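Local coordinates for hypothetical protein YfiH (PDB 6DZD), which is of unknown function but probably acts as a zinc-dependent purine nucleoside phosphorylase that also deaminates adenosine, at residues A[7-20]-A[30-42]. Residues are numbered along the deposited sequence; the frame is centred on the assembly and turned at random.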
loop_
_atom_site.group_PDB
_atom_site.type_symbol
_atom_site.label_atom_id
_atom_site.label_comp_id
_atom_site.label_asym_id
_atom_site.label_seq_id
_atom_site.Cartn_x
_atom_site.Cartn_y
_atom_site.Cartn_z
ATOM N N PHE A 7 -3.754 9.501 -9.202
ATOM C CA PHE A 7 -2.736 8.822 -9.980
ATOM C C PHE A 7 -2.826 9.218 -11.450
ATOM O O PHE A 7 -3.868 9.641 -11.948
ATOM C CB PHE A 7 -2.879 7.295 -9.835
ATOM C CG PHE A 7 -2.651 6.788 -8.433
ATOM C CD1 PHE A 7 -3.701 6.694 -7.531
ATOM C CD2 PHE A 7 -1.383 6.431 -8.007
ATOM C CE1 PHE A 7 -3.487 6.234 -6.217
ATOM C CE2 PHE A 7 -1.168 5.977 -6.702
ATOM C CZ PHE A 7 -2.226 5.880 -5.809
ATOM N N ARG A 8 -1.705 9.063 -12.143
ATOM C CA ARG A 8 -1.641 9.226 -13.587
ATOM C C ARG A 8 -1.087 7.937 -14.173
ATOM O O ARG A 8 -0.135 7.368 -13.633
ATOM C CB ARG A 8 -0.771 10.409 -13.998
ATOM C CG ARG A 8 -0.901 10.760 -15.467
ATOM C CD ARG A 8 0.051 11.876 -15.888
ATOM N NE ARG A 8 1.440 11.424 -15.993
ATOM C CZ ARG A 8 2.322 11.473 -14.998
ATOM N NH1 ARG A 8 1.962 11.959 -13.813
ATOM N NH2 ARG A 8 3.566 11.039 -15.185
ATOM N N LEU A 9 -1.731 7.459 -15.239
ATOM C CA LEU A 9 -1.366 6.225 -15.928
ATOM C C LEU A 9 -0.256 6.453 -16.951
ATOM O O LEU A 9 -0.485 7.085 -17.985
ATOM C CB LEU A 9 -2.597 5.622 -16.595
ATOM C CG LEU A 9 -2.480 4.157 -17.029
ATOM C CD1 LEU A 9 -1.816 3.308 -15.965
ATOM C CD2 LEU A 9 -3.854 3.589 -17.382
ATOM N N ASP A 10 0.964 6.006 -16.632
ATOM C CA ASP A 10 2.039 5.849 -17.625
ATOM C C ASP A 10 1.933 4.411 -18.128
ATOM O O ASP A 10 2.594 3.503 -17.625
ATOM C CB ASP A 10 3.410 6.137 -17.021
ATOM C CG ASP A 10 3.721 7.604 -16.965
ATOM O OD1 ASP A 10 2.794 8.393 -17.250
ATOM O OD2 ASP A 10 4.870 7.974 -16.622
ATOM N N ALA A 11 1.079 4.191 -19.123
ATOM C CA ALA A 11 0.778 2.830 -19.535
ATOM C C ALA A 11 2.040 2.113 -20.022
ATOM O O ALA A 11 3.016 2.757 -20.421
ATOM C CB ALA A 11 -0.292 2.840 -20.631
ATOM N N PRO A 12 2.049 0.763 -19.982
ATOM C CA PRO A 12 1.119 -0.111 -19.256
ATOM C C PRO A 12 1.357 -0.242 -17.748
ATOM O O PRO A 12 0.424 -0.433 -16.977
ATOM C CB PRO A 12 1.350 -1.471 -19.916
ATOM C CG PRO A 12 2.788 -1.452 -20.259
ATOM C CD PRO A 12 3.072 -0.028 -20.694
ATOM N N SER A 13 2.610 -0.155 -17.332
ATOM C CA SER A 13 2.958 -0.706 -16.036
ATOM C C SER A 13 2.747 0.229 -14.852
ATOM O O SER A 13 2.620 -0.267 -13.733
ATOM C CB SER A 13 4.416 -1.193 -16.076
ATOM O OG SER A 13 4.565 -2.312 -16.961
ATOM N N MET A 14 2.685 1.549 -15.030
ATOM C CA MET A 14 2.837 2.455 -13.894
ATOM C C MET A 14 1.642 3.371 -13.692
ATOM O O MET A 14 1.134 3.973 -14.642
ATOM C CB MET A 14 4.066 3.346 -14.054
ATOM C CG MET A 14 5.334 2.641 -14.495
ATOM S SD MET A 14 5.993 1.735 -13.095
ATOM C CE MET A 14 6.586 3.124 -12.127
ATOM N N LEU A 15 1.237 3.514 -12.434
ATOM C CA LEU A 15 0.369 4.600 -11.995
ATOM C C LEU A 15 1.183 5.508 -11.084
ATOM O O LEU A 15 1.739 5.038 -10.089
ATOM C CB LEU A 15 -0.856 4.062 -11.257
ATOM C CG LEU A 15 -1.952 3.479 -12.137
ATOM C CD1 LEU A 15 -2.829 2.553 -11.323
ATOM C CD2 LEU A 15 -2.750 4.614 -12.732
ATOM N N LEU A 16 1.222 6.804 -11.393
ATOM C CA LEU A 16 2.104 7.742 -10.706
ATOM C C LEU A 16 1.323 8.844 -10.015
ATOM O O LEU A 16 0.454 9.468 -10.630
ATOM C CB LEU A 16 3.093 8.377 -11.692
ATOM C CG LEU A 16 4.159 7.426 -12.240
ATOM C CD1 LEU A 16 5.000 8.088 -13.304
ATOM C CD2 LEU A 16 5.043 6.892 -11.084
ATOM N N ILE A 17 1.669 9.113 -8.756
ATOM C CA ILE A 17 1.077 10.221 -8.008
ATOM C C ILE A 17 1.693 11.537 -8.488
ATOM O O ILE A 17 2.820 11.889 -8.121
ATOM C CB ILE A 17 1.255 10.028 -6.499
ATOM C CG1 ILE A 17 0.455 8.798 -6.069
ATOM C CG2 ILE A 17 0.752 11.243 -5.752
ATOM C CD1 ILE A 17 0.925 8.116 -4.790
ATOM N N GLU A 18 0.911 12.309 -9.241
ATOM C CA GLU A 18 1.467 13.443 -9.974
ATOM C C GLU A 18 1.897 14.567 -9.037
ATOM O O GLU A 18 3.052 15.009 -9.080
ATOM C CB GLU A 18 0.466 13.942 -11.008
ATOM C CG GLU A 18 1.129 14.646 -12.147
ATOM C CD GLU A 18 0.218 14.754 -13.326
ATOM O OE1 GLU A 18 -0.914 14.236 -13.236
ATOM O OE2 GLU A 18 0.623 15.362 -14.342
ATOM N N GLU A 19 0.981 15.031 -8.172
ATOM C CA GLU A 19 1.204 16.259 -7.401
ATOM C C GLU A 19 2.460 16.187 -6.537
ATOM O O GLU A 19 3.059 17.223 -6.235
ATOM C CB GLU A 19 -0.014 16.560 -6.521
ATOM N N TRP A 20 2.880 14.983 -6.146
ATOM C CA TRP A 20 4.022 14.848 -5.251
ATOM C C TRP A 20 5.352 15.015 -5.993
ATOM O O TRP A 20 6.314 15.562 -5.423
ATOM C CB TRP A 20 3.949 13.499 -4.531
ATOM C CG TRP A 20 2.855 13.445 -3.501
ATOM C CD1 TRP A 20 1.855 14.361 -3.316
ATOM C CD2 TRP A 20 2.660 12.434 -2.497
ATOM N NE1 TRP A 20 1.045 13.981 -2.273
ATOM C CE2 TRP A 20 1.516 12.802 -1.750
ATOM C CE3 TRP A 20 3.336 11.255 -2.158
ATOM C CZ2 TRP A 20 1.040 12.027 -0.681
ATOM C CZ3 TRP A 20 2.863 10.504 -1.111
ATOM C CH2 TRP A 20 1.729 10.887 -0.384
ATOM N N VAL A 30 9.670 13.946 -4.569
ATOM C CA VAL A 30 9.134 12.635 -4.246
ATOM C C VAL A 30 8.739 11.900 -5.516
ATOM O O VAL A 30 8.146 12.491 -6.434
ATOM C CB VAL A 30 7.937 12.759 -3.295
ATOM C CG1 VAL A 30 7.355 11.369 -2.975
ATOM C CG2 VAL A 30 8.374 13.475 -2.057
ATOM N N THR A 31 9.081 10.608 -5.577
ATOM C CA THR A 31 8.536 9.695 -6.576
ATOM C C THR A 31 7.668 8.643 -5.881
ATOM O O THR A 31 8.152 7.882 -5.042
ATOM C CB THR A 31 9.661 9.053 -7.372
ATOM O OG1 THR A 31 10.513 10.098 -7.856
ATOM C CG2 THR A 31 9.105 8.244 -8.545
ATOM N N ALA A 32 6.385 8.617 -6.222
ATOM C CA ALA A 32 5.426 7.732 -5.579
ATOM C C ALA A 32 4.491 7.153 -6.636
ATOM O O ALA A 32 4.241 7.787 -7.669
ATOM C CB ALA A 32 4.633 8.471 -4.499
ATOM N N GLY A 33 4.031 5.924 -6.410
ATOM C CA GLY A 33 3.107 5.320 -7.351
ATOM C C GLY A 33 2.720 3.910 -6.954
ATOM O O GLY A 33 3.002 3.452 -5.846
ATOM N N PHE A 34 2.098 3.217 -7.916
ATOM C CA PHE A 34 1.460 1.911 -7.756
ATOM C C PHE A 34 1.513 1.201 -9.104
ATOM O O PHE A 34 1.193 1.809 -10.127
ATOM C CB PHE A 34 0.006 2.101 -7.302
ATOM C CG PHE A 34 -0.654 0.880 -6.717
ATOM C CD1 PHE A 34 -0.404 0.499 -5.407
ATOM C CD2 PHE A 34 -1.602 0.171 -7.446
ATOM C CE1 PHE A 34 -1.048 -0.593 -4.837
ATOM C CE2 PHE A 34 -2.260 -0.932 -6.894
ATOM C CZ PHE A 34 -1.986 -1.317 -5.578
ATOM N N THR A 35 1.928 -0.055 -9.128
ATOM C CA THR A 35 1.999 -0.702 -10.431
ATOM C C THR A 35 0.644 -1.317 -10.805
ATOM O O THR A 35 -0.253 -1.497 -9.972
ATOM C CB THR A 35 3.112 -1.762 -10.481
ATOM O OG1 THR A 35 2.890 -2.755 -9.475
ATOM C CG2 THR A 35 4.488 -1.111 -10.282
ATOM N N THR A 36 0.520 -1.662 -12.080
ATOM C CA THR A 36 -0.648 -2.300 -12.658
ATOM C C THR A 36 -0.306 -3.744 -12.992
ATOM O O THR A 36 0.829 -4.187 -12.841
ATOM C CB THR A 36 -1.110 -1.582 -13.932
ATOM O OG1 THR A 36 -0.253 -1.970 -15.018
ATOM C CG2 THR A 36 -1.077 -0.071 -13.787
ATOM N N LYS A 37 -1.327 -4.470 -13.443
ATOM C CA LYS A 37 -1.211 -5.880 -13.824
ATOM C C LYS A 37 -0.308 -6.097 -15.042
ATOM O O LYS A 37 0.231 -7.190 -15.233
ATOM C CB LYS A 37 -2.638 -6.371 -14.146
ATOM C CG LYS A 37 -3.030 -7.827 -13.938
ATOM C CD LYS A 37 -4.435 -8.096 -14.555
ATOM N N ASN A 38 -0.144 -5.080 -15.873
ATOM C CA ASN A 38 0.323 -5.249 -17.242
ATOM C C ASN A 38 1.794 -4.918 -17.510
ATOM O O ASN A 38 2.429 -4.100 -16.827
ATOM C CB ASN A 38 -0.571 -4.424 -18.150
ATOM C CG ASN A 38 -2.022 -4.552 -17.764
ATOM O OD1 ASN A 38 -2.547 -5.675 -17.677
ATOM N ND2 ASN A 38 -2.688 -3.411 -17.522
ATOM N N GLY A 39 2.315 -5.568 -18.562
ATOM C CA GLY A 39 3.640 -5.313 -19.095
ATOM C C GLY A 39 4.769 -6.133 -18.521
ATOM O O GLY A 39 5.931 -5.709 -18.623
ATOM N N GLY A 40 4.480 -7.304 -17.943
ATOM C CA GLY A 40 5.471 -8.118 -17.286
ATOM C C GLY A 40 5.732 -9.434 -17.993
ATOM O O GLY A 40 5.240 -9.696 -19.087
ATOM N N GLU A 41 6.498 -10.285 -17.317
ATOM C CA GLU A 41 6.958 -11.550 -17.863
ATOM C C GLU A 41 6.270 -12.756 -17.256
ATOM O O GLU A 41 6.496 -13.872 -17.730
ATOM C CB GLU A 41 8.463 -11.710 -17.612
ATOM C CG GLU A 41 9.390 -10.920 -18.499
ATOM C CD GLU A 41 10.825 -11.062 -18.040
ATOM O OE1 GLU A 41 11.150 -12.141 -17.514
ATOM O OE2 GLU A 41 11.628 -10.126 -18.233
ATOM N N SER A 42 5.491 -12.581 -16.197
ATOM C CA SER A 42 4.995 -13.739 -15.472
ATOM C C SER A 42 3.885 -14.429 -16.258
ATOM O O SER A 42 3.093 -13.793 -16.962
ATOM C CB SER A 42 4.490 -13.344 -14.086
ATOM O OG SER A 42 5.570 -13.035 -13.231
HETATM O O HOH W 1 -2.398 -0.355 -18.338
HETATM O O HOH W 2 5.590 10.860 -8.355
#
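Trp-20 CE3 meets Ala-32 CB obliquely at 3.9 Å, and Val-30 CG1 touches the same corner of the ring. Ile-17 CG2 lies over one face of the Trp-20 ring, offset toward the rim. Ile-17 CD1 also reaches Ala-32 CB, at 3.7 Å, so two side chains of 7-20 touch this methyl. The Phe-7 ring presents its edge to Gly-33 CA, while Phe-7 CE2 lies 4.1 Å from Phe-34 CB. The Phe-34 ring itself swings away from residues 7-20: CG is anti to the backbone N (chi1 -163°) and only CB stays at the strand. Strands 14-17 and 30-35 pair antiparallel. Leu-15 and Phe-34 form the hydrogen-bonded pair, and Leu-15 N to Phe-34 O measures 2.9 Å. Ile-17 N extends the pairing to Ala-32 O, and water 2 joins Ile-17 O to Ala-32 N. The backbone pairing runs one step past the strands, with Thr-36 N bonding Ser-13 O from above the carbonyl plane; side-chain bonds add to it. Thr-36 OG1 sits between its backbone N and carbonyl carbon (chi1 78°). From there it donates to Pro-12 O at 2.6 Å, tilted from the carbonyl plane. It also accepts from Asn-38 N, which makes an ST turn. Thr-36 CG2 packs on Leu-15 CD1 at 4.0 Å. A valine in place of Thr-36 would probably leave Pro-12 O with one bond fewer and Asn-38 N without its acceptor. Ser-13 OG donates to Asn-38 O at 2.8 Å. Water 1 links Pro-12 O to Asn-38 ND2, which also bonds Ser-255 O. This antiparallel pair lies toward one side of a mixed sheet, with strand 7-10 outermost. Strand 270-276 flanks 30-35 on its other edge, where Thr-35 OG1 bonds Met-271 N. Met-14 touches helix 59-72 at Val-69, whereas Phe-34 and Trp-20 pack against strand 133-139 of the second sheet.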